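PDB 2VVE: spike protein P1 from Pseudoalteromonas phage pm2, which forms the spikes at the fivefold vertices of the virion and binds the host receptor through its C-terminal part. Local coordinates for residues A[25-30]-A[76-81]; A[31-36]-A[249-254]; A[36-41]-A[70-75]; A[41-46]-A[64-69]. One frame throughout, in Å; residues are numbered along the deposited sequence.

Interaction 1 (A[25-30]-A[76-81]); sequences ELLPED and GSVNYW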
loop_
_atom_site.group_PDB
_atom_site.type_symbol
_atom_site.label_atom_id
_atom_site.label_comp_id
_atom_site.label_asym_id
_atom_site.label_seq_id
_atom_site.Cartn_x
_atom_site.Cartn_y
_atom_site.Cartn_z
ATOM N N GLU A 25 -17.707 21.669 14.361
ATOM C CA GLU A 25 -17.248 20.866 15.474
ATOM C C GLU A 25 -17.324 19.373 15.131
ATOM O O GLU A 25 -18.342 18.901 14.621
ATOM C CB GLU A 25 -18.107 21.173 16.692
ATOM C CG GLU A 25 -17.532 20.655 17.969
ATOM C CD GLU A 25 -18.321 21.112 19.162
ATOM O OE1 GLU A 25 -19.472 20.658 19.305
ATOM O OE2 GLU A 25 -17.775 21.903 19.960
ATOM N N LEU A 26 -16.237 18.646 15.387
ATOM C CA LEU A 26 -16.215 17.200 15.203
ATOM C C LEU A 26 -16.677 16.521 16.490
ATOM O O LEU A 26 -17.495 15.602 16.459
ATOM C CB LEU A 26 -14.810 16.718 14.835
ATOM C CG LEU A 26 -14.690 15.222 14.558
ATOM C CD1 LEU A 26 -15.296 14.892 13.201
ATOM C CD2 LEU A 26 -13.238 14.799 14.651
ATOM N N LEU A 27 -16.131 16.974 17.614
ATOM C CA LEU A 27 -16.530 16.504 18.944
ATOM C C LEU A 27 -16.768 17.680 19.880
ATOM O O LEU A 27 -15.999 18.655 19.859
ATOM C CB LEU A 27 -15.430 15.636 19.552
ATOM C CG LEU A 27 -14.985 14.429 18.730
ATOM C CD1 LEU A 27 -13.634 13.945 19.238
ATOM C CD2 LEU A 27 -16.048 13.331 18.749
ATOM N N PRO A 28 -17.807 17.584 20.736
ATOM C CA PRO A 28 -18.083 18.649 21.689
ATOM C C PRO A 28 -17.224 18.480 22.952
ATOM O O PRO A 28 -16.643 17.408 23.166
ATOM C CB PRO A 28 -19.572 18.446 22.003
ATOM C CG PRO A 28 -19.766 16.953 21.904
ATOM C CD PRO A 28 -18.762 16.462 20.867
ATOM N N GLU A 29 -17.133 19.517 23.778
ATOM C CA GLU A 29 -16.557 19.334 25.111
ATOM C C GLU A 29 -17.463 18.369 25.873
ATOM O O GLU A 29 -18.679 18.565 25.950
ATOM C CB GLU A 29 -16.411 20.646 25.872
ATOM C CG GLU A 29 -15.697 20.469 27.232
ATOM C CD GLU A 29 -15.345 21.774 27.912
ATOM O OE1 GLU A 29 -14.876 22.710 27.226
ATOM O OE2 GLU A 29 -15.517 21.854 29.150
ATOM N N ASP A 30 -16.858 17.321 26.417
ATOM C CA ASP A 30 -17.605 16.259 27.074
ATOM C C ASP A 30 -16.685 15.627 28.118
ATOM O O ASP A 30 -15.794 14.845 27.780
ATOM C CB ASP A 30 -18.066 15.250 26.011
ATOM C CG ASP A 30 -18.795 14.055 26.595
ATOM O OD1 ASP A 30 -18.862 13.908 27.837
ATOM O OD2 ASP A 30 -19.284 13.241 25.794
ATOM N N GLY A 76 -12.045 17.985 25.400
ATOM C CA GLY A 76 -12.476 19.296 24.930
ATOM C C GLY A 76 -13.093 19.256 23.543
ATOM O O GLY A 76 -13.239 18.176 22.950
ATOM N N SER A 77 -13.455 20.447 23.044
ATOM C CA SER A 77 -13.983 20.635 21.695
ATOM C C SER A 77 -12.887 20.339 20.672
ATOM O O SER A 77 -11.706 20.622 20.915
ATOM C CB SER A 77 -14.469 22.089 21.524
ATOM O OG SER A 77 -14.933 22.308 20.203
ATOM N N VAL A 78 -13.281 19.757 19.541
ATOM C CA VAL A 78 -12.364 19.493 18.436
ATOM C C VAL A 78 -13.106 19.876 17.152
ATOM O O VAL A 78 -14.252 19.474 16.953
ATOM C CB VAL A 78 -11.924 18.012 18.381
ATOM C CG1 VAL A 78 -10.961 17.772 17.191
ATOM C CG2 VAL A 78 -11.220 17.598 19.691
ATOM N N ASN A 79 -12.450 20.667 16.311
ATOM C CA ASN A 79 -13.033 21.131 15.033
ATOM C C ASN A 79 -12.473 20.418 13.819
ATOM O O ASN A 79 -11.326 19.974 13.835
ATOM C CB ASN A 79 -12.775 22.629 14.882
ATOM C CG ASN A 79 -13.579 23.456 15.869
ATOM O OD1 ASN A 79 -14.757 23.197 16.084
ATOM N ND2 ASN A 79 -12.941 24.454 16.479
ATOM N N TYR A 80 -13.275 20.340 12.752
ATOM C CA TYR A 80 -12.812 19.782 11.493
ATOM C C TYR A 80 -13.102 20.741 10.329
ATOM O O TYR A 80 -13.951 21.630 10.442
ATOM C CB TYR A 80 -13.428 18.394 11.212
ATOM C CG TYR A 80 -14.889 18.439 10.783
ATOM C CD1 TYR A 80 -15.907 18.328 11.722
ATOM C CD2 TYR A 80 -15.238 18.588 9.443
ATOM C CE1 TYR A 80 -17.265 18.372 11.337
ATOM C CE2 TYR A 80 -16.600 18.646 9.039
ATOM C CZ TYR A 80 -17.595 18.538 10.003
ATOM O OH TYR A 80 -18.929 18.592 9.653
ATOM N N TRP A 81 -12.379 20.539 9.227
ATOM C CA TRP A 81 -12.717 21.120 7.928
ATOM C C TRP A 81 -12.415 20.097 6.831
ATOM O O TRP A 81 -11.360 19.442 6.863
ATOM C CB TRP A 81 -11.900 22.395 7.685
ATOM C CG TRP A 81 -12.232 23.097 6.386
ATOM C CD1 TRP A 81 -13.097 24.132 6.222
ATOM C CD2 TRP A 81 -11.695 22.810 5.082
ATOM N NE1 TRP A 81 -13.146 24.517 4.891
ATOM C CE2 TRP A 81 -12.295 23.716 4.172
ATOM C CE3 TRP A 81 -10.774 21.873 4.592
ATOM C CZ2 TRP A 81 -11.992 23.721 2.810
ATOM C CZ3 TRP A 81 -10.483 21.876 3.227
ATOM C CH2 TRP A 81 -11.091 22.797 2.354
HETATM O O HOH W 1 -13.252 22.686 24.913
#

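Interaction 2 (A[31-36]-A[249-254]); sequences ASRNRA and ILMERT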
loop_
_atom_site.group_PDB
_atom_site.type_symbol
_atom_site.label_atom_id
_atom_site.label_comp_id
_atom_site.label_asym_id
_atom_site.label_seq_id
_atom_site.Cartn_x
_atom_site.Cartn_y
_atom_site.Cartn_z
ATOM N N ALA A 31 -16.913 15.993 29.382
ATOM C CA ALA A 31 -16.083 15.538 30.503
ATOM C C ALA A 31 -15.982 14.010 30.604
ATOM O O ALA A 31 -15.025 13.492 31.173
ATOM C CB ALA A 31 -16.593 16.122 31.816
ATOM N N SER A 32 -16.961 13.294 30.055
ATOM C CA SER A 32 -16.959 11.832 30.161
ATOM C C SER A 32 -16.009 11.175 29.156
ATOM O O SER A 32 -15.533 10.053 29.387
ATOM C CB SER A 32 -18.382 11.253 30.082
ATOM O OG SER A 32 -19.018 11.524 28.836
ATOM N N ARG A 33 -15.698 11.885 28.069
ATOM C CA ARG A 33 -14.936 11.283 26.969
ATOM C C ARG A 33 -13.433 11.173 27.257
ATOM O O ARG A 33 -12.784 12.155 27.613
ATOM C CB ARG A 33 -15.180 12.035 25.657
ATOM C CG ARG A 33 -14.614 11.307 24.443
ATOM C CD ARG A 33 -14.855 12.123 23.169
ATOM N NE ARG A 33 -13.933 13.259 23.089
ATOM C CZ ARG A 33 -14.292 14.538 23.127
ATOM N NH1 ARG A 33 -15.574 14.895 23.226
ATOM N NH2 ARG A 33 -13.362 15.471 23.049
ATOM N N ASN A 34 -12.895 9.970 27.086
ATOM C CA ASN A 34 -11.465 9.726 27.256
ATOM C C ASN A 34 -10.699 9.487 25.966
ATOM O O ASN A 34 -9.486 9.729 25.892
ATOM C CB ASN A 34 -11.258 8.517 28.165
ATOM C CG ASN A 34 -11.665 8.793 29.572
ATOM O OD1 ASN A 34 -11.477 9.913 30.082
ATOM N ND2 ASN A 34 -12.251 7.786 30.226
ATOM N N ARG A 35 -11.391 8.965 24.959
ATOM C CA ARG A 35 -10.726 8.575 23.726
ATOM C C ARG A 35 -11.724 8.494 22.581
ATOM O O ARG A 35 -12.880 8.097 22.775
ATOM C CB ARG A 35 -10.008 7.228 23.936
ATOM C CG ARG A 35 -9.344 6.661 22.682
ATOM C CD ARG A 35 -8.582 5.367 22.986
ATOM N NE ARG A 35 -7.868 4.905 21.803
ATOM C CZ ARG A 35 -8.298 3.976 20.951
ATOM N NH1 ARG A 35 -7.540 3.671 19.912
ATOM N NH2 ARG A 35 -9.459 3.349 21.131
ATOM N N ALA A 36 -11.272 8.899 21.397
ATOM C CA ALA A 36 -12.016 8.698 20.158
ATOM C C ALA A 36 -11.060 8.150 19.089
ATOM O O ALA A 36 -9.984 8.706 18.875
ATOM C CB ALA A 36 -12.662 9.999 19.703
ATOM N N ILE A 249 -16.600 6.783 13.976
ATOM C CA ILE A 249 -16.157 7.117 15.325
ATOM C C ILE A 249 -16.406 5.979 16.287
ATOM O O ILE A 249 -17.506 5.462 16.374
ATOM C CB ILE A 249 -16.891 8.376 15.926
ATOM C CG1 ILE A 249 -17.065 9.501 14.898
ATOM C CG2 ILE A 249 -16.209 8.842 17.249
ATOM C CD1 ILE A 249 -15.770 10.162 14.427
ATOM N N LEU A 250 -15.352 5.583 16.981
ATOM C CA LEU A 250 -15.468 4.750 18.169
ATOM C C LEU A 250 -15.045 5.629 19.337
ATOM O O LEU A 250 -13.904 6.111 19.381
ATOM C CB LEU A 250 -14.577 3.506 18.040
ATOM C CG LEU A 250 -14.625 2.610 19.284
ATOM C CD1 LEU A 250 -14.712 1.160 18.876
ATOM C CD2 LEU A 250 -13.438 2.863 20.208
ATOM N N MET A 251 -15.976 5.856 20.263
ATOM C CA MET A 251 -15.740 6.705 21.415
ATOM C C MET A 251 -15.737 5.877 22.698
ATOM O O MET A 251 -16.593 5.005 22.883
ATOM C CB MET A 251 -16.860 7.745 21.505
ATOM C CG MET A 251 -16.643 8.725 22.620
ATOM S SD MET A 251 -17.913 9.994 22.611
ATOM C CE MET A 251 -17.585 10.818 21.063
ATOM N N GLU A 252 -14.802 6.192 23.590
ATOM C CA GLU A 252 -14.736 5.582 24.922
ATOM C C GLU A 252 -14.922 6.642 26.007
ATOM O O GLU A 252 -14.334 7.721 25.951
ATOM C CB GLU A 252 -13.413 4.850 25.122
ATOM C CG GLU A 252 -13.051 3.958 23.915
ATOM C CD GLU A 252 -11.698 3.282 24.055
ATOM O OE1 GLU A 252 -10.940 3.636 24.973
ATOM O OE2 GLU A 252 -11.415 2.384 23.249
ATOM N N ARG A 253 -15.763 6.317 26.980
ATOM C CA ARG A 253 -16.143 7.245 28.049
ATOM C C ARG A 253 -16.171 6.555 29.409
ATOM O O ARG A 253 -16.374 5.336 29.492
ATOM C CB ARG A 253 -17.525 7.848 27.768
ATOM C CG ARG A 253 -17.582 8.798 26.567
ATOM C CD ARG A 253 -18.993 9.304 26.331
ATOM N NE ARG A 253 -19.883 8.215 25.948
ATOM C CZ ARG A 253 -21.202 8.320 25.833
ATOM N NH1 ARG A 253 -21.809 9.476 26.079
ATOM N NH2 ARG A 253 -21.910 7.258 25.477
ATOM N N THR A 254 -15.991 7.343 30.470
ATOM C CA THR A 254 -16.046 6.850 31.847
ATOM C C THR A 254 -17.485 6.471 32.212
ATOM O O THR A 254 -18.445 7.023 31.666
ATOM C CB THR A 254 -15.498 7.907 32.840
ATOM O OG1 THR A 254 -14.133 8.198 32.520
ATOM C CG2 THR A 254 -15.571 7.416 34.301
#

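Interaction 3 (A[36-41]-A[70-75]); sequences ASIKSP and FQINTF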
loop_
_atom_site.group_PDB
_atom_site.type_symbol
_atom_site.label_atom_id
_atom_site.label_comp_id
_atom_site.label_asym_id
_atom_site.label_seq_id
_atom_site.Cartn_x
_atom_site.Cartn_y
_atom_site.Cartn_z
ATOM N N ALA A 36 -11.272 8.899 21.397
ATOM C CA ALA A 36 -12.016 8.698 20.158
ATOM C C ALA A 36 -11.060 8.150 19.089
ATOM O O ALA A 36 -9.984 8.706 18.875
ATOM C CB ALA A 36 -12.662 9.999 19.703
ATOM N N SER A 37 -11.434 7.042 18.455
ATOM C CA SER A 37 -10.714 6.564 17.265
ATOM C C SER A 37 -11.562 6.890 16.041
ATOM O O SER A 37 -12.715 6.476 15.951
ATOM C CB SER A 37 -10.409 5.058 17.352
ATOM O OG SER A 37 -9.330 4.663 16.487
ATOM N N ILE A 38 -10.969 7.615 15.094
ATOM C CA ILE A 38 -11.704 8.247 14.008
ATOM C C ILE A 38 -11.095 7.865 12.647
ATOM O O ILE A 38 -9.875 7.808 12.497
ATOM C CB ILE A 38 -11.665 9.786 14.169
ATOM C CG1 ILE A 38 -12.200 10.199 15.552
ATOM C CG2 ILE A 38 -12.398 10.508 13.013
ATOM C CD1 ILE A 38 -11.676 11.517 16.049
ATOM N N LYS A 39 -11.959 7.637 11.658
ATOM C CA LYS A 39 -11.500 7.460 10.286
ATOM C C LYS A 39 -12.421 8.241 9.367
ATOM O O LYS A 39 -13.637 8.046 9.392
ATOM C CB LYS A 39 -11.465 5.991 9.846
ATOM C CG LYS A 39 -10.853 5.795 8.419
ATOM C CD LYS A 39 -11.025 4.370 7.870
ATOM C CE LYS A 39 -10.224 3.361 8.698
ATOM N NZ LYS A 39 -10.342 1.962 8.176
ATOM N N SER A 40 -11.821 9.115 8.565
ATOM C CA SER A 40 -12.570 9.928 7.594
ATOM C C SER A 40 -12.356 9.379 6.187
ATOM O O SER A 40 -11.231 9.024 5.838
ATOM C CB SER A 40 -12.108 11.388 7.653
ATOM O OG SER A 40 -12.753 12.183 6.667
ATOM N N PRO A 41 -13.424 9.327 5.367
ATOM C CA PRO A 41 -13.271 8.823 4.014
ATOM C C PRO A 41 -12.685 9.869 3.064
ATOM O O PRO A 41 -12.416 9.557 1.906
ATOM C CB PRO A 41 -14.715 8.490 3.604
ATOM C CG PRO A 41 -15.538 9.499 4.332
ATOM C CD PRO A 41 -14.827 9.716 5.650
ATOM N N PHE A 70 -7.015 7.678 13.088
ATOM C CA PHE A 70 -6.266 8.465 14.054
ATOM C C PHE A 70 -7.046 8.593 15.363
ATOM O O PHE A 70 -8.223 8.233 15.426
ATOM C CB PHE A 70 -5.902 9.839 13.450
ATOM C CG PHE A 70 -7.096 10.727 13.120
ATOM C CD1 PHE A 70 -7.484 11.737 14.001
ATOM C CD2 PHE A 70 -7.798 10.585 11.921
ATOM C CE1 PHE A 70 -8.590 12.566 13.712
ATOM C CE2 PHE A 70 -8.893 11.430 11.617
ATOM C CZ PHE A 70 -9.281 12.417 12.512
ATOM N N GLN A 71 -6.392 9.072 16.408
ATOM C CA GLN A 71 -7.074 9.181 17.694
ATOM C C GLN A 71 -6.985 10.589 18.257
ATOM O O GLN A 71 -6.013 11.313 18.008
ATOM C CB GLN A 71 -6.519 8.167 18.703
ATOM C CG GLN A 71 -6.801 6.703 18.381
ATOM C CD GLN A 71 -5.854 6.145 17.332
ATOM O OE1 GLN A 71 -4.628 6.344 17.406
ATOM N NE2 GLN A 71 -6.408 5.468 16.340
ATOM N N ILE A 72 -8.019 10.956 19.006
ATOM C CA ILE A 72 -8.040 12.178 19.806
ATOM C C ILE A 72 -8.333 11.746 21.249
ATOM O O ILE A 72 -9.323 11.034 21.487
ATOM C CB ILE A 72 -9.162 13.133 19.339
ATOM C CG1 ILE A 72 -9.046 13.466 17.838
ATOM C CG2 ILE A 72 -9.223 14.393 20.229
ATOM C CD1 ILE A 72 -7.769 14.165 17.414
ATOM N N ASN A 73 -7.488 12.164 22.204
ATOM C CA ASN A 73 -7.643 11.725 23.597
ATOM C C ASN A 73 -8.031 12.846 24.564
ATOM O O ASN A 73 -7.856 12.721 25.772
ATOM C CB ASN A 73 -6.366 11.053 24.111
ATOM C CG ASN A 73 -6.079 9.707 23.450
ATOM O OD1 ASN A 73 -6.805 9.247 22.579
ATOM N ND2 ASN A 73 -4.990 9.084 23.864
ATOM N N THR A 74 -8.559 13.936 24.024
ATOM C CA THR A 74 -8.973 15.075 24.837
ATOM C C THR A 74 -10.421 14.905 25.278
ATOM O O THR A 74 -11.129 14.015 24.782
ATOM C CB THR A 74 -8.872 16.379 24.035
ATOM O OG1 THR A 74 -9.729 16.304 22.876
ATOM C CG2 THR A 74 -7.463 16.603 23.595
ATOM N N PHE A 75 -10.865 15.752 26.203
ATOM C CA PHE A 75 -12.294 15.836 26.505
ATOM C C PHE A 75 -12.887 17.147 26.000
ATOM O O PHE A 75 -14.080 17.387 26.160
ATOM C CB PHE A 75 -12.597 15.634 28.001
ATOM C CG PHE A 75 -12.096 16.745 28.898
ATOM C CD1 PHE A 75 -12.909 17.836 29.216
ATOM C CD2 PHE A 75 -10.831 16.672 29.465
ATOM C CE1 PHE A 75 -12.443 18.855 30.052
ATOM C CE2 PHE A 75 -10.360 17.689 30.296
ATOM C CZ PHE A 75 -11.176 18.773 30.599
#

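Interaction 4 (A[41-46]-A[64-69]); sequences PVDIWI and FEAGQE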
loop_
_atom_site.group_PDB
_atom_site.type_symbol
_atom_site.label_atom_id
_atom_site.label_comp_id
_atom_site.label_asym_id
_atom_site.label_seq_id
_atom_site.Cartn_x
_atom_site.Cartn_y
_atom_site.Cartn_z
ATOM N N PRO A 41 -13.424 9.327 5.367
ATOM C CA PRO A 41 -13.271 8.823 4.014
ATOM C C PRO A 41 -12.685 9.869 3.064
ATOM O O PRO A 41 -12.416 9.557 1.906
ATOM C CB PRO A 41 -14.715 8.490 3.604
ATOM C CG PRO A 41 -15.538 9.499 4.332
ATOM C CD PRO A 41 -14.827 9.716 5.650
ATOM N N VAL A 42 -12.507 11.090 3.563
ATOM C CA VAL A 42 -11.878 12.176 2.805
ATOM C C VAL A 42 -10.777 12.808 3.645
ATOM O O VAL A 42 -10.814 12.727 4.887
ATOM C CB VAL A 42 -12.926 13.251 2.353
ATOM C CG1 VAL A 42 -13.971 12.625 1.424
ATOM C CG2 VAL A 42 -13.623 13.903 3.557
ATOM N N ASP A 43 -9.801 13.443 2.982
ATOM C CA ASP A 43 -8.803 14.234 3.722
ATOM C C ASP A 43 -9.512 15.211 4.660
ATOM O O ASP A 43 -10.488 15.883 4.273
ATOM C CB ASP A 43 -7.901 15.029 2.782
ATOM C CG ASP A 43 -6.987 14.153 1.935
ATOM O OD1 ASP A 43 -6.856 12.934 2.175
ATOM O OD2 ASP A 43 -6.373 14.719 1.014
ATOM N N ILE A 44 -9.024 15.294 5.890
ATOM C CA ILE A 44 -9.718 16.055 6.919
ATOM C C ILE A 44 -8.701 16.860 7.735
ATOM O O ILE A 44 -7.656 16.345 8.133
ATOM C CB ILE A 44 -10.580 15.131 7.844
ATOM C CG1 ILE A 44 -11.481 15.968 8.770
ATOM C CG2 ILE A 44 -9.699 14.117 8.644
ATOM C CD1 ILE A 44 -12.524 15.159 9.536
ATOM N N TRP A 45 -9.030 18.121 7.979
ATOM C CA TRP A 45 -8.165 18.998 8.738
ATOM C C TRP A 45 -8.751 19.095 10.142
ATOM O O TRP A 45 -9.960 19.290 10.287
ATOM C CB TRP A 45 -8.050 20.347 8.026
ATOM C CG TRP A 45 -7.074 20.307 6.865
ATOM C CD1 TRP A 45 -5.781 20.781 6.857
ATOM C CD2 TRP A 45 -7.301 19.756 5.560
ATOM N NE1 TRP A 45 -5.201 20.566 5.628
ATOM C CE2 TRP A 45 -6.106 19.933 4.815
ATOM C CE3 TRP A 45 -8.394 19.124 4.948
ATOM C CZ2 TRP A 45 -5.979 19.510 3.486
ATOM C CZ3 TRP A 45 -8.262 18.695 3.624
ATOM C CH2 TRP A 45 -7.058 18.894 2.909
ATOM N N ILE A 46 -7.907 18.895 11.152
ATOM C CA ILE A 46 -8.342 18.783 12.552
ATOM C C ILE A 46 -7.602 19.821 13.394
ATOM O O ILE A 46 -6.388 20.001 13.254
ATOM C CB ILE A 46 -8.088 17.361 13.127
ATOM C CG1 ILE A 46 -8.874 16.295 12.334
ATOM C CG2 ILE A 46 -8.451 17.290 14.610
ATOM C CD1 ILE A 46 -10.406 16.339 12.545
ATOM N N PHE A 64 -5.301 15.014 8.333
ATOM C CA PHE A 64 -5.256 13.557 8.352
ATOM C C PHE A 64 -5.791 13.050 7.006
ATOM O O PHE A 64 -6.739 13.610 6.446
ATOM C CB PHE A 64 -6.046 13.005 9.540
ATOM C CG PHE A 64 -5.431 13.334 10.879
ATOM C CD1 PHE A 64 -4.564 12.428 11.507
ATOM C CD2 PHE A 64 -5.708 14.557 11.509
ATOM C CE1 PHE A 64 -3.984 12.733 12.746
ATOM C CE2 PHE A 64 -5.132 14.887 12.739
ATOM C CZ PHE A 64 -4.272 13.971 13.371
ATOM N N GLU A 65 -5.170 12.003 6.474
ATOM C CA GLU A 65 -5.535 11.505 5.145
ATOM C C GLU A 65 -6.829 10.688 5.110
ATOM O O GLU A 65 -7.228 10.052 6.112
ATOM C CB GLU A 65 -4.385 10.698 4.536
ATOM C CG GLU A 65 -3.119 11.507 4.350
ATOM C CD GLU A 65 -1.964 10.641 3.885
ATOM O OE1 GLU A 65 -1.985 10.198 2.720
ATOM O OE2 GLU A 65 -1.035 10.401 4.685
ATOM N N ALA A 66 -7.489 10.724 3.959
ATOM C CA ALA A 66 -8.613 9.830 3.685
ATOM C C ALA A 66 -8.185 8.418 4.048
ATOM O O ALA A 66 -7.092 7.963 3.655
ATOM C CB ALA A 66 -9.001 9.884 2.209
ATOM N N GLY A 67 -9.035 7.747 4.821
ATOM C CA GLY A 67 -8.818 6.355 5.208
ATOM C C GLY A 67 -7.846 6.130 6.353
ATOM O O GLY A 67 -7.603 4.981 6.747
ATOM N N GLN A 68 -7.273 7.210 6.879
ATOM C CA GLN A 68 -6.283 7.102 7.947
ATOM C C GLN A 68 -7.014 7.060 9.274
ATOM O O GLN A 68 -7.809 7.949 9.589
ATOM C CB GLN A 68 -5.340 8.303 7.955
ATOM C CG GLN A 68 -4.377 8.278 9.168
ATOM C CD GLN A 68 -3.456 9.467 9.222
ATOM O OE1 GLN A 68 -3.451 10.317 8.325
ATOM N NE2 GLN A 68 -2.662 9.541 10.290
ATOM N N GLU A 69 -6.744 6.022 10.056
ATOM C CA GLU A 69 -7.285 5.953 11.401
ATOM C C GLU A 69 -6.397 6.787 12.315
ATOM O O GLU A 69 -5.173 6.635 12.317
ATOM C CB GLU A 69 -7.341 4.503 11.897
ATOM C CG GLU A 69 -8.073 4.344 13.242
ATOM C CD GLU A 69 -9.569 4.167 13.079
ATOM O OE1 GLU A 69 -9.988 3.619 12.038
ATOM O OE2 GLU A 69 -10.329 4.535 14.019
#

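Interaction 1 (A[25-30]-A[76-81])
L26 and Y80 meet with their side chains at about a right angle. CB of L26 lies at the edge of the Y80 ring, near its plane, 3.7 Å from Y80 CD1. The carbonyl O of E25 reaches the same edge, 3.5 Å from Y80 CE1. The phenol OH of Y80 leads away to the backbone N of R20.

E25 CG is anti to the backbone N (chi1 -166°) and the chain beyond is extended, which carries the carboxylate alongside S77. S77 OG donates to E25 OE2 at 2.9 Å, on the anti side of the carboxylate and somewhat out of its plane.

The backbone between these side chains forms a classic beta bulge. L26 and L27 both face V78, and V78 O accepts two N-H groups: L26 N at 2.7 Å and L27 N at 3.2 Å. V78 N returns a bond to L27 O. The bulge lies at the edge of one antiparallel sheet of the second jelly-roll domain, where strand 24-27 pairs with strand 78-81 and the chain turns a corner at L26.

L27 and V78 put their side chains on one face of the sheet, with CB atoms 4.4 Å apart. V78 also packs on V12 of a neighbouring subunit. Past P28, a water bridges the two segments, donating to E29 OE1 and accepting from S77 N.

Interaction 2 (A[31-36]-A[249-254])
Strands 33-36 and 249-253 run antiparallel, their axes 4.7 Å apart at the closest and their N-to-C directions at 157°, with a classic bulge where N34 and R35 both face E252.

R35 and E252 lie side by side and point the same way. The extended R35 chain runs beside E252, with R35 CD 3.5 Å from E252 OE1. Its NH2 then makes a salt bridge to E252 OE2 at 3.0 Å; the hydrogen bond within it is weak. The carboxylate carbon sits at the guanidinium edge, but the two planes are 52° apart. Both groups have further partners on a neighbouring subunit: R35 NH2 binds Q71 O and E252 OE2 binds N73 N.

On the opposite face R33 crosses M251 at about a right angle, with R33 CD 3.7 Å from M251 CE. The guanidinium of R33 goes on to P28 O and G76 O. At the chain end N34 ND2 donates to T254 OG1 at 3.0 Å. N34 ND2 also hydrogen-bonds S9 OG, and T254 OG1 hydrogen-bonds T7 OG1.

In the bulge, E252 O accepts from N34 N at 2.9 Å and weakly from R35 N. E252 N gives a nearly straight bond to R35 O at 2.8 Å.

The face bearing R35 and E252 meets a neighbouring subunit. The contact pairs the last strand of the chain, 245-253, with strand 33-39; these are the two central strands of a four-stranded antiparallel jelly-roll sheet.

Interaction 3 (A[36-41]-A[70-75])
S37 OG is gripped by two groups. Q71 NE2 donates to it at 3.0 Å, almost straight and with the hydroxyl in the plane of the Q71 amide. E69 OE2 makes the second hydrogen bond. Q71 bends at chi2 (80°), and this turns its amide over to S37 on the neighbouring strand.

The other side of the pair is apolar. I38 lies over one face of the F70 ring in a CH-pi contact, its CB 4.1 Å from the ring centroid. I38 CG2 meets the ring rim at F70 CZ, 3.7 Å away. F70 CG sits between its backbone N and carbonyl carbon (chi1 64°), which brings one ring face against I38 CB. I38 CD1 reaches diagonally across to I72 CG1 on the partner strand, 3.7 Å away.

Strands 33-39 and 69-72 are antiparallel neighbours in a jelly-roll sheet, with 69-72 outermost within the chain. I38 and F70 are a hydrogen-bonded pair, with I38 N to F70 O at 2.8 Å and F70 N to I38 O at 2.9 Å. A36 and I72 form the next such pair.

The apolar face continues into the core: I38 touches L26, F70 touches I44 and I46, and the F70 ring stacks on that of F64. I72 packs against L250 of a neighbouring subunit.

Interaction 4 (A[41-46]-A[64-69])
Where they touch, 41-46 and 64-67 run antiparallel, their end-to-end directions 164° apart. I44 and F64 form a hydrogen-bonded pair. I44 N donates to F64 O at 2.9 Å, and F64 N donates to I44 O at 2.7 Å; both bonds are close to straight. Beyond this pair the chain after F64 enters a type II turn from E65 to Q68. Q68 N closes the turn on E65 O, and the Q68 side chain accepts from E65 N through OE1.

D43 ties the turn to 41-46. Its CG is anti to its own carbonyl carbon (chi1 -67°), which brings the carboxylate over the start of the turn. D43 OD1 then accepts from A66 N at 2.9 Å, with an N-H...O angle of 167°, and uses the anti lone pair. Close by, A66 CB rests 3.4 Å from P41 O.

F64 carries the apolar part. I46 meets it at about a right angle, I46 CG1 lying 3.7 Å from F64 CD2. I44 CG2 touches F64 CB at 3.9 Å, and I44 O lies at the edge of the ring. The F64 ring also makes a cation-pi contact with R62.

E65 OE2 forms a salt bridge to NZ of K39 of a neighbouring subunit, and Q68 OE1 bonds the same lysine. The turn has two kinds of partner: D43 accepts a backbone N-H within the chain, and E65 and Q68 probably stabilise the charge of a lysine from a neighbouring subunit.

All four contacts lie in the second jelly-roll domain. Interactions 2 and 3 share A36 and strand 33-39, in the sheet ordered 11-19, 245-253, 33-39, 69-72. Interactions 1 and 4 lie in the sheet ordered 24-27, 78-81, 44-47, 62-64. Both sheets have strand order 1-4-2-3. Centres are about 10 Å apart for 1 and 3, 2 and 3, and 3 and 4; interactions 2 and 4 are about 19 Å apart and do not touch. Along the chain, interaction 4 is nested inside 3, and 3 inside 1. Interaction 2 brings the last strand back into the jelly roll near the start of the chain. The sheets face each other through L26 against I38, V78 against I72, and I46 against F70. Every contact also meets neighbouring subunits.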